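Local coordinates for tricorn protease (Thermoplasma acidophilum, PDB 1K32), which acts as a serine protease that probably cuts peptides down to small products, with two beta-propellers thought to help gate substrate passage, at residues 20-25 with 253-258; 111-116 with 155-159; 607-612 with 624-628. All coordinates share one frame; numbering follows the deposited sequence.

Contact 1: residues 20-25 with 253-258; sequences PDIHGD and NTDGRR
Asp-255 and Arg-258 reach across to Ile-22, Gly-24 and Asp-25 where the ring of a six-bladed beta-propeller closes, the first strand of the last blade lying beside the first strand of blade one. Each blade keeps its own consecutive strands, and between these two segments the links are made mainly by side chains and a water. Among the hydrogen bonds, Gly-24 N donates to Asp-255 OD1 (3.0 Å, 145° at the hydrogen) on the anti lone pair of that oxygen. Asp-255 OD2 is gripped from its own turn: Arg-258 N meets its syn lone pair, while Arg-257 N comes from the anti side at 2.8 Å, tilted out of the plane, giving an Asx turn. Asp-255 CG sits between the backbone N and carbonyl carbon (chi1 59°), a position from which one carboxylate serves both segments; three N-H groups fix its rotation and probably stabilise its charge. Thr-254 OG1 steadies the same turn, accepting from Gly-256 N as an ST turn and donating to Arg-258 O. Water adds a second link, donating to Asp-21 OD2 at 2.8 Å and to Thr-254 O at 2.6 Å; Asp-21 OD1 is taken by Phe-60 N of the second blade. Apolar contact is carried by Ile-22, whose CG2 lies 4.0 Å from Thr-254 CA and whose CD1 lies over one face of the Arg-258 guanidinium. In the charged part, Arg-258 NH1 pairs with Glu-278, whereas NH2 makes a long salt bridge of 4.0 Å to Asp-25 OD1, carboxylate and guanidinium planes standing 80° apart.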
loop_
_atom_site.group_PDB
_atom_site.type_symbol
_atom_site.label_atom_id
_atom_site.label_comp_id
_atom_site.label_asym_id
_atom_site.label_seq_id
_atom_site.Cartn_x
_atom_site.Cartn_y
_atom_site.Cartn_z
ATOM N N PRO A 20 -0.972 -48.910 -52.592
ATOM C CA PRO A 20 -1.745 -50.145 -52.540
ATOM C C PRO A 20 -0.927 -51.389 -52.214
ATOM O O PRO A 20 0.295 -51.381 -52.274
ATOM C CB PRO A 20 -2.303 -50.210 -53.945
ATOM C CG PRO A 20 -1.050 -49.844 -54.745
ATOM C CD PRO A 20 -0.480 -48.665 -53.964
ATOM N N ASP A 21 -1.634 -52.460 -51.885
ATOM C CA ASP A 21 -1.026 -53.755 -51.613
ATOM C C ASP A 21 -2.023 -54.692 -52.279
ATOM O O ASP A 21 -3.154 -54.302 -52.551
ATOM C CB ASP A 21 -0.938 -54.048 -50.111
ATOM C CG ASP A 21 -0.086 -55.294 -49.800
ATOM O OD1 ASP A 21 0.019 -55.670 -48.608
ATOM O OD2 ASP A 21 0.481 -55.896 -50.744
ATOM N N ILE A 22 -1.623 -55.919 -52.558
ATOM C CA ILE A 22 -2.537 -56.823 -53.226
ATOM C C ILE A 22 -2.403 -58.237 -52.708
ATOM O O ILE A 22 -1.323 -58.657 -52.318
ATOM C CB ILE A 22 -2.284 -56.819 -54.749
ATOM C CG1 ILE A 22 -3.258 -57.771 -55.446
ATOM C CG2 ILE A 22 -0.841 -57.218 -55.027
ATOM C CD1 ILE A 22 -3.234 -57.682 -56.952
ATOM N N HIS A 23 -3.524 -58.951 -52.693
ATOM C CA HIS A 23 -3.563 -60.347 -52.264
ATOM C C HIS A 23 -4.676 -61.013 -53.056
ATOM O O HIS A 23 -5.855 -60.782 -52.799
ATOM C CB HIS A 23 -3.854 -60.477 -50.770
ATOM C CG HIS A 23 -3.707 -61.875 -50.255
ATOM N ND1 HIS A 23 -2.485 -62.423 -49.928
ATOM C CD2 HIS A 23 -4.620 -62.858 -50.068
ATOM C CE1 HIS A 23 -2.652 -63.683 -49.566
ATOM N NE2 HIS A 23 -3.938 -63.972 -49.643
ATOM N N GLY A 24 -4.291 -61.829 -54.030
ATOM C CA GLY A 24 -5.274 -62.502 -54.862
ATOM C C GLY A 24 -6.083 -61.505 -55.674
ATOM O O GLY A 24 -5.540 -60.772 -56.500
ATOM N N ASP A 25 -7.388 -61.484 -55.440
ATOM C CA ASP A 25 -8.274 -60.566 -56.142
ATOM C C ASP A 25 -8.634 -59.379 -55.271
ATOM O O ASP A 25 -9.542 -58.615 -55.608
ATOM C CB ASP A 25 -9.566 -61.269 -56.557
ATOM C CG ASP A 25 -9.352 -62.251 -57.679
ATOM O OD1 ASP A 25 -8.738 -61.845 -58.688
ATOM O OD2 ASP A 25 -9.797 -63.415 -57.554
ATOM N N ASN A 253 4.007 -53.417 -54.527
ATOM C CA ASN A 253 3.673 -54.420 -53.525
ATOM C C ASN A 253 3.236 -55.654 -54.296
ATOM O O ASN A 253 2.772 -55.537 -55.437
ATOM C CB ASN A 253 2.572 -53.916 -52.584
ATOM C CG ASN A 253 3.136 -53.362 -51.276
ATOM O OD1 ASN A 253 2.627 -52.389 -50.729
ATOM N ND2 ASN A 253 4.187 -53.996 -50.769
ATOM N N THR A 254 3.400 -56.829 -53.693
ATOM C CA THR A 254 3.047 -58.064 -54.374
ATOM C C THR A 254 2.512 -59.180 -53.479
ATOM O O THR A 254 2.757 -59.209 -52.275
ATOM C CB THR A 254 4.270 -58.616 -55.134
ATOM O OG1 THR A 254 3.883 -59.749 -55.915
ATOM C CG2 THR A 254 5.349 -59.041 -54.150
ATOM N N ASP A 255 1.772 -60.096 -54.092
ATOM C CA ASP A 255 1.233 -61.245 -53.391
ATOM C C ASP A 255 2.013 -62.469 -53.867
ATOM O O ASP A 255 1.631 -63.608 -53.600
ATOM C CB ASP A 255 -0.258 -61.415 -53.698
ATOM C CG ASP A 255 -0.541 -61.595 -55.178
ATOM O OD1 ASP A 255 -1.733 -61.718 -55.530
ATOM O OD2 ASP A 255 0.412 -61.616 -55.988
ATOM N N GLY A 256 3.114 -62.211 -54.570
ATOM C CA GLY A 256 3.949 -63.281 -55.079
ATOM C C GLY A 256 3.653 -63.616 -56.526
ATOM O O GLY A 256 4.425 -64.313 -57.184
ATOM N N ARG A 257 2.538 -63.115 -57.041
ATOM C CA ARG A 257 2.182 -63.397 -58.418
ATOM C C ARG A 257 2.087 -62.113 -59.234
ATOM O O ARG A 257 2.711 -61.993 -60.281
ATOM C CB ARG A 257 0.855 -64.165 -58.461
ATOM N N ARG A 258 1.306 -61.155 -58.746
ATOM C CA ARG A 258 1.137 -59.881 -59.430
ATOM C C ARG A 258 1.700 -58.705 -58.622
ATOM O O ARG A 258 1.861 -58.789 -57.403
ATOM C CB ARG A 258 -0.344 -59.644 -59.710
ATOM C CG ARG A 258 -0.983 -60.764 -60.494
ATOM C CD ARG A 258 -2.442 -60.884 -60.127
ATOM N NE ARG A 258 -3.302 -60.084 -60.981
ATOM C CZ ARG A 258 -4.588 -59.874 -60.740
ATOM N NH1 ARG A 258 -5.309 -59.141 -61.575
ATOM N NH2 ARG A 258 -5.145 -60.382 -59.653
HETATM O O HOH W 1 2.439 -57.734 -50.101
#

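Contact 2: residues 111-116 with 155-159; sequences VAGFDP and THILF
Phe-159 lies against the turn at Asp-115 and Pro-116, and its ring forms an apolar patch between two blades of the six-bladed propeller. Asp-115 CA and Pro-116 CD sit over the same face in CH-pi contacts, 3.8 and 3.7 Å from the ring centroid and each offset toward the rim. With CG anti to the carbonyl carbon (chi1 -62°), the ring is turned with one face to Asp-115 and Pro-116, and CD1 comes to 3.3 Å from Phe-114 O. Ala-112 carries the backbone link: its O accepts from Ile-157 N at 3.0 Å, the donor standing above the carbonyl plane, and also receives a CA-H...O contact from His-156. Its CB lies 4.2 Å from Ile-157 CG2. The first strands of the two blades run nearly parallel, 5° apart, yet between these segments there is a single direct hydrogen bond. Waters fill in beyond it: one donates to Val-111 O and Thr-155 O, another accepts from Phe-114 N and donates to Ile-157 O. Gly-113 passes close by, CA 3.7 Å from Ile-157 O, where a side chain would collide with that oxygen. Each strand has a classic beta bulge against its own blade, Ala-112 and Gly-113 facing Ile-121, Thr-155 and His-156 facing Gly-167. Around the joint, Ala-112 and Ile-157 both rest on Leu-136 of strand 135-140, while Phe-114 turns away to meet the ring of Phe-61, just after strand 54-60.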
loop_
_atom_site.group_PDB
_atom_site.type_symbol
_atom_site.label_atom_id
_atom_site.label_comp_id
_atom_site.label_asym_id
_atom_site.label_seq_id
_atom_site.Cartn_x
_atom_site.Cartn_y
_atom_site.Cartn_z
ATOM N N VAL A 111 6.131 -51.064 -41.530
ATOM C CA VAL A 111 6.199 -52.494 -41.783
ATOM C C VAL A 111 7.391 -52.664 -42.711
ATOM O O VAL A 111 7.538 -51.906 -43.671
ATOM C CB VAL A 111 4.934 -52.984 -42.499
ATOM C CG1 VAL A 111 5.134 -54.410 -42.986
ATOM C CG2 VAL A 111 3.740 -52.886 -41.561
ATOM N N ALA A 112 8.249 -53.633 -42.424
ATOM C CA ALA A 112 9.432 -53.859 -43.253
ATOM C C ALA A 112 9.294 -55.111 -44.115
ATOM O O ALA A 112 9.908 -55.213 -45.185
ATOM C CB ALA A 112 10.664 -53.972 -42.367
ATOM N N GLY A 113 8.485 -56.058 -43.640
ATOM C CA GLY A 113 8.281 -57.300 -44.357
ATOM C C GLY A 113 7.750 -58.389 -43.438
ATOM O O GLY A 113 7.395 -58.128 -42.283
ATOM N N PHE A 114 7.670 -59.608 -43.959
ATOM C CA PHE A 114 7.190 -60.737 -43.179
ATOM C C PHE A 114 8.141 -61.907 -43.370
ATOM O O PHE A 114 8.543 -62.211 -44.500
ATOM C CB PHE A 114 5.780 -61.135 -43.611
ATOM C CG PHE A 114 4.784 -60.022 -43.534
ATOM C CD1 PHE A 114 4.628 -59.139 -44.599
ATOM C CD2 PHE A 114 4.002 -59.844 -42.390
ATOM C CE1 PHE A 114 3.708 -58.094 -44.532
ATOM C CE2 PHE A 114 3.083 -58.807 -42.312
ATOM C CZ PHE A 114 2.934 -57.925 -43.391
ATOM N N ASP A 115 8.501 -62.562 -42.268
ATOM C CA ASP A 115 9.415 -63.675 -42.346
ATOM C C ASP A 115 8.694 -64.913 -42.876
ATOM O O ASP A 115 7.478 -64.898 -43.060
ATOM C CB ASP A 115 10.078 -63.925 -40.973
ATOM C CG ASP A 115 9.130 -64.513 -39.946
ATOM O OD1 ASP A 115 9.437 -64.404 -38.742
ATOM O OD2 ASP A 115 8.098 -65.096 -40.327
ATOM N N PRO A 116 9.440 -65.989 -43.157
ATOM C CA PRO A 116 8.843 -67.225 -43.675
ATOM C C PRO A 116 7.706 -67.805 -42.823
ATOM O O PRO A 116 6.801 -68.428 -43.362
ATOM C CB PRO A 116 10.041 -68.165 -43.780
ATOM C CG PRO A 116 11.163 -67.219 -44.108
ATOM C CD PRO A 116 10.907 -66.093 -43.124
ATOM N N THR A 155 14.980 -50.664 -44.578
ATOM C CA THR A 155 13.634 -50.219 -44.881
ATOM C C THR A 155 12.774 -51.430 -45.221
ATOM O O THR A 155 11.645 -51.554 -44.759
ATOM C CB THR A 155 13.641 -49.248 -46.084
ATOM O OG1 THR A 155 14.500 -48.139 -45.800
ATOM C CG2 THR A 155 12.240 -48.745 -46.368
ATOM N N HIS A 156 13.316 -52.313 -46.052
ATOM C CA HIS A 156 12.602 -53.512 -46.456
ATOM C C HIS A 156 13.421 -54.783 -46.248
ATOM O O HIS A 156 14.650 -54.779 -46.352
ATOM C CB HIS A 156 12.225 -53.458 -47.939
ATOM C CG HIS A 156 11.357 -52.302 -48.320
ATOM N ND1 HIS A 156 11.868 -51.071 -48.673
ATOM C CD2 HIS A 156 10.011 -52.197 -48.434
ATOM C CE1 HIS A 156 10.875 -50.260 -48.992
ATOM N NE2 HIS A 156 9.738 -50.918 -48.855
ATOM N N ILE A 157 12.725 -55.872 -45.943
ATOM C CA ILE A 157 13.374 -57.158 -45.812
ATOM C C ILE A 157 12.473 -58.176 -46.493
ATOM O O ILE A 157 11.279 -58.251 -46.212
ATOM C CB ILE A 157 13.616 -57.595 -44.339
ATOM C CG1 ILE A 157 14.287 -58.973 -44.342
ATOM C CG2 ILE A 157 12.299 -57.665 -43.561
ATOM C CD1 ILE A 157 15.011 -59.312 -43.062
ATOM N N LEU A 158 13.053 -58.927 -47.419
ATOM C CA LEU A 158 12.330 -59.949 -48.139
ATOM C C LEU A 158 13.054 -61.264 -47.890
ATOM O O LEU A 158 14.218 -61.281 -47.490
ATOM C CB LEU A 158 12.316 -59.634 -49.632
ATOM C CG LEU A 158 11.947 -58.197 -50.006
ATOM C CD1 LEU A 158 12.099 -58.014 -51.511
ATOM C CD2 LEU A 158 10.521 -57.890 -49.556
ATOM N N PHE A 159 12.362 -62.370 -48.119
ATOM C CA PHE A 159 12.964 -63.674 -47.909
ATOM C C PHE A 159 12.781 -64.502 -49.162
ATOM O O PHE A 159 11.686 -64.590 -49.703
ATOM C CB PHE A 159 12.319 -64.384 -46.719
ATOM C CG PHE A 159 12.495 -63.665 -45.415
ATOM C CD1 PHE A 159 11.800 -62.494 -45.153
ATOM C CD2 PHE A 159 13.362 -64.164 -44.446
ATOM C CE1 PHE A 159 11.962 -61.821 -43.939
ATOM C CE2 PHE A 159 13.536 -63.505 -43.234
ATOM C CZ PHE A 159 12.831 -62.326 -42.978
HETATM O O HOH W 2 9.685 -49.858 -43.525
HETATM O O HOH W 3 8.758 -59.810 -46.498
#

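Contact 3: residues 607-612 with 624-628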
loop_
_atom_site.group_PDB
_atom_site.type_symbol
_atom_site.label_atom_id
_atom_site.label_comp_id
_atom_site.label_asym_id
_atom_site.label_seq_id
_atom_site.Cartn_x
_atom_site.Cartn_y
_atom_site.Cartn_z
ATOM N N LYS A 607 6.904 -4.238 -19.083
ATOM C CA LYS A 607 6.230 -5.498 -19.370
ATOM C C LYS A 607 7.272 -6.551 -19.730
ATOM O O LYS A 607 8.240 -6.245 -20.426
ATOM C CB LYS A 607 5.276 -5.302 -20.551
ATOM C CG LYS A 607 4.214 -6.370 -20.700
ATOM C CD LYS A 607 3.129 -6.230 -19.630
ATOM C CE LYS A 607 2.372 -4.911 -19.754
ATOM N NZ LYS A 607 1.186 -4.877 -18.838
ATOM N N ASN A 608 7.083 -7.784 -19.267
ATOM C CA ASN A 608 8.025 -8.854 -19.585
ATOM C C ASN A 608 7.340 -10.024 -20.282
ATOM O O ASN A 608 6.140 -9.981 -20.539
ATOM C CB ASN A 608 8.745 -9.350 -18.322
ATOM C CG ASN A 608 7.797 -9.957 -17.297
ATOM O OD1 ASN A 608 6.616 -10.177 -17.569
ATOM N ND2 ASN A 608 8.321 -10.240 -16.109
ATOM N N ASN A 609 8.112 -11.057 -20.598
ATOM C CA ASN A 609 7.598 -12.245 -21.263
ATOM C C ASN A 609 6.965 -11.941 -22.614
ATOM O O ASN A 609 5.997 -12.591 -23.016
ATOM C CB ASN A 609 6.588 -12.953 -20.353
ATOM C CG ASN A 609 7.235 -13.519 -19.105
ATOM O OD1 ASN A 609 6.615 -13.592 -18.051
ATOM N ND2 ASN A 609 8.491 -13.934 -19.225
ATOM N N LEU A 610 7.527 -10.966 -23.323
ATOM C CA LEU A 610 7.011 -10.589 -24.632
ATOM C C LEU A 610 7.683 -11.386 -25.741
ATOM O O LEU A 610 8.759 -11.949 -25.554
ATOM C CB LEU A 610 7.234 -9.097 -24.887
ATOM C CG LEU A 610 6.659 -8.120 -23.857
ATOM C CD1 LEU A 610 6.992 -6.691 -24.279
ATOM C CD2 LEU A 610 5.153 -8.315 -23.731
ATOM N N THR A 611 7.043 -11.430 -26.902
ATOM C CA THR A 611 7.600 -12.140 -28.044
ATOM C C THR A 611 7.400 -11.301 -29.294
ATOM O O THR A 611 7.964 -11.594 -30.344
ATOM C CB THR A 611 6.913 -13.507 -28.246
ATOM O OG1 THR A 611 5.510 -13.308 -28.446
ATOM C CG2 THR A 611 7.115 -14.390 -27.032
ATOM N N ASP A 612 6.600 -10.247 -29.171
ATOM C CA ASP A 612 6.313 -9.370 -30.297
ATOM C C ASP A 612 5.617 -8.113 -29.769
ATOM O O ASP A 612 4.915 -8.167 -28.753
ATOM C CB ASP A 612 5.406 -10.106 -31.295
ATOM C CG ASP A 612 5.364 -9.443 -32.668
ATOM O OD1 ASP A 612 4.556 -9.889 -33.514
ATOM O OD2 ASP A 612 6.131 -8.487 -32.913
ATOM N N VAL A 624 0.803 -6.485 -27.853
ATOM C CA VAL A 624 1.921 -7.403 -27.721
ATOM C C VAL A 624 1.463 -8.841 -27.770
ATOM O O VAL A 624 0.289 -9.148 -27.556
ATOM C CB VAL A 624 2.689 -7.213 -26.381
ATOM C CG1 VAL A 624 3.271 -5.811 -26.293
ATOM C CG2 VAL A 624 1.765 -7.496 -25.202
ATOM N N ARG A 625 2.415 -9.712 -28.070
ATOM C CA ARG A 625 2.204 -11.145 -28.087
ATOM C C ARG A 625 3.116 -11.563 -26.931
ATOM O O ARG A 625 4.234 -11.052 -26.803
ATOM C CB ARG A 625 2.705 -11.747 -29.402
ATOM C CG ARG A 625 2.899 -13.257 -29.377
ATOM C CD ARG A 625 1.635 -14.012 -29.692
ATOM N NE ARG A 625 1.194 -13.783 -31.066
ATOM C CZ ARG A 625 0.079 -14.289 -31.580
ATOM N NH1 ARG A 625 -0.253 -14.025 -32.839
ATOM N NH2 ARG A 625 -0.699 -15.062 -30.833
ATOM N N LYS A 626 2.633 -12.446 -26.066
ATOM C CA LYS A 626 3.447 -12.898 -24.953
ATOM C C LYS A 626 3.868 -14.345 -25.165
ATOM O O LYS A 626 3.441 -14.986 -26.123
ATOM C CB LYS A 626 2.690 -12.734 -23.631
ATOM C CG LYS A 626 2.394 -11.281 -23.306
ATOM C CD LYS A 626 1.919 -11.080 -21.882
ATOM C CE LYS A 626 1.631 -9.602 -21.630
ATOM N NZ LYS A 626 1.359 -9.310 -20.212
ATOM N N ASP A 627 4.713 -14.847 -24.272
ATOM C CA ASP A 627 5.208 -16.212 -24.372
ATOM C C ASP A 627 4.080 -17.227 -24.272
ATOM O O ASP A 627 4.213 -18.356 -24.742
ATOM C CB ASP A 627 6.253 -16.468 -23.283
ATOM C CG ASP A 627 5.695 -16.285 -21.888
ATOM O OD1 ASP A 627 4.949 -15.303 -21.669
ATOM O OD2 ASP A 627 6.007 -17.116 -21.005
ATOM N N ASP A 628 2.967 -16.824 -23.669
ATOM C CA ASP A 628 1.825 -17.713 -23.531
ATOM C C ASP A 628 1.061 -17.809 -24.851
ATOM O O ASP A 628 0.050 -18.506 -24.947
ATOM C CB ASP A 628 0.894 -17.219 -22.420
ATOM C CG ASP A 628 0.252 -15.883 -22.745
ATOM O OD1 ASP A 628 0.516 -15.331 -23.836
ATOM O OD2 ASP A 628 -0.523 -15.385 -21.905
HETATM O O HOH W 4 3.921 -9.512 -19.170
#
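A classic beta bulge, with Thr-611 and Asp-612 both facing Arg-625, marks the corner where the chain passes from one blade of the seven-bladed propeller into the next. Arg-625 O accepts from Thr-611 N at 2.8 Å and only weakly from Asp-612 N, while Arg-625 N returns a bond to Asp-612 O (3.0 Å, 164° at the hydrogen). Beyond the bulge, Asp-627 N donates to Asn-609 O at 2.9 Å. Leu-610 and Lys-626 form a non-hydrogen-bonded pair whose side chains diverge, yet Leu-610 CD2 reaches Val-624 CB at 3.8 Å and passes Lys-626 CG. Lys-626 leaves the strand with CG anti to the carbonyl carbon (chi1 -64°) and stays extended; the two lysine side chains cross at about a right angle, Lys-626 NZ 3.6 Å from Lys-607 CD. Both amines pair with Glu-642, whose carboxylate probably offsets their like charges. Lys-626 NZ also donates at 2.8 Å to a water that in turn donates to Asn-608 O. An alanine in place of Lys-626 removes this arm, and Glu-642 would probably lose one of these two lysine partners, and the water its link to the amine. Strand 603-610 is the outermost of its blade, backbone-bonded to Leu-593; strand 621-626 lies in the following blade beside 631-635, with Phe-303 of strand 300-305 touching Asp-612 and Arg-625.

Overall arrangement
All three contacts join adjoining blades, but in two different propellers. Contacts 1 and 2 belong to the six-bladed ring: their centres are 15 Å apart, and their nearest atoms are about 6 Å apart, with no touch. Contact 1 brings together the two ends of that ring, and the sequence it spans includes contact 2, which joins two successive blades. Contact 3 comes later in the chain, at a blade-to-blade passage in the seven-bladed ring, on the opposite side of the chain's centre; its centre lies 56 Å from that of contact 1 and 51 Å from that of contact 2. None of the three includes a residue identified as catalytic; protease activity probably resides in the S41 peptidase region.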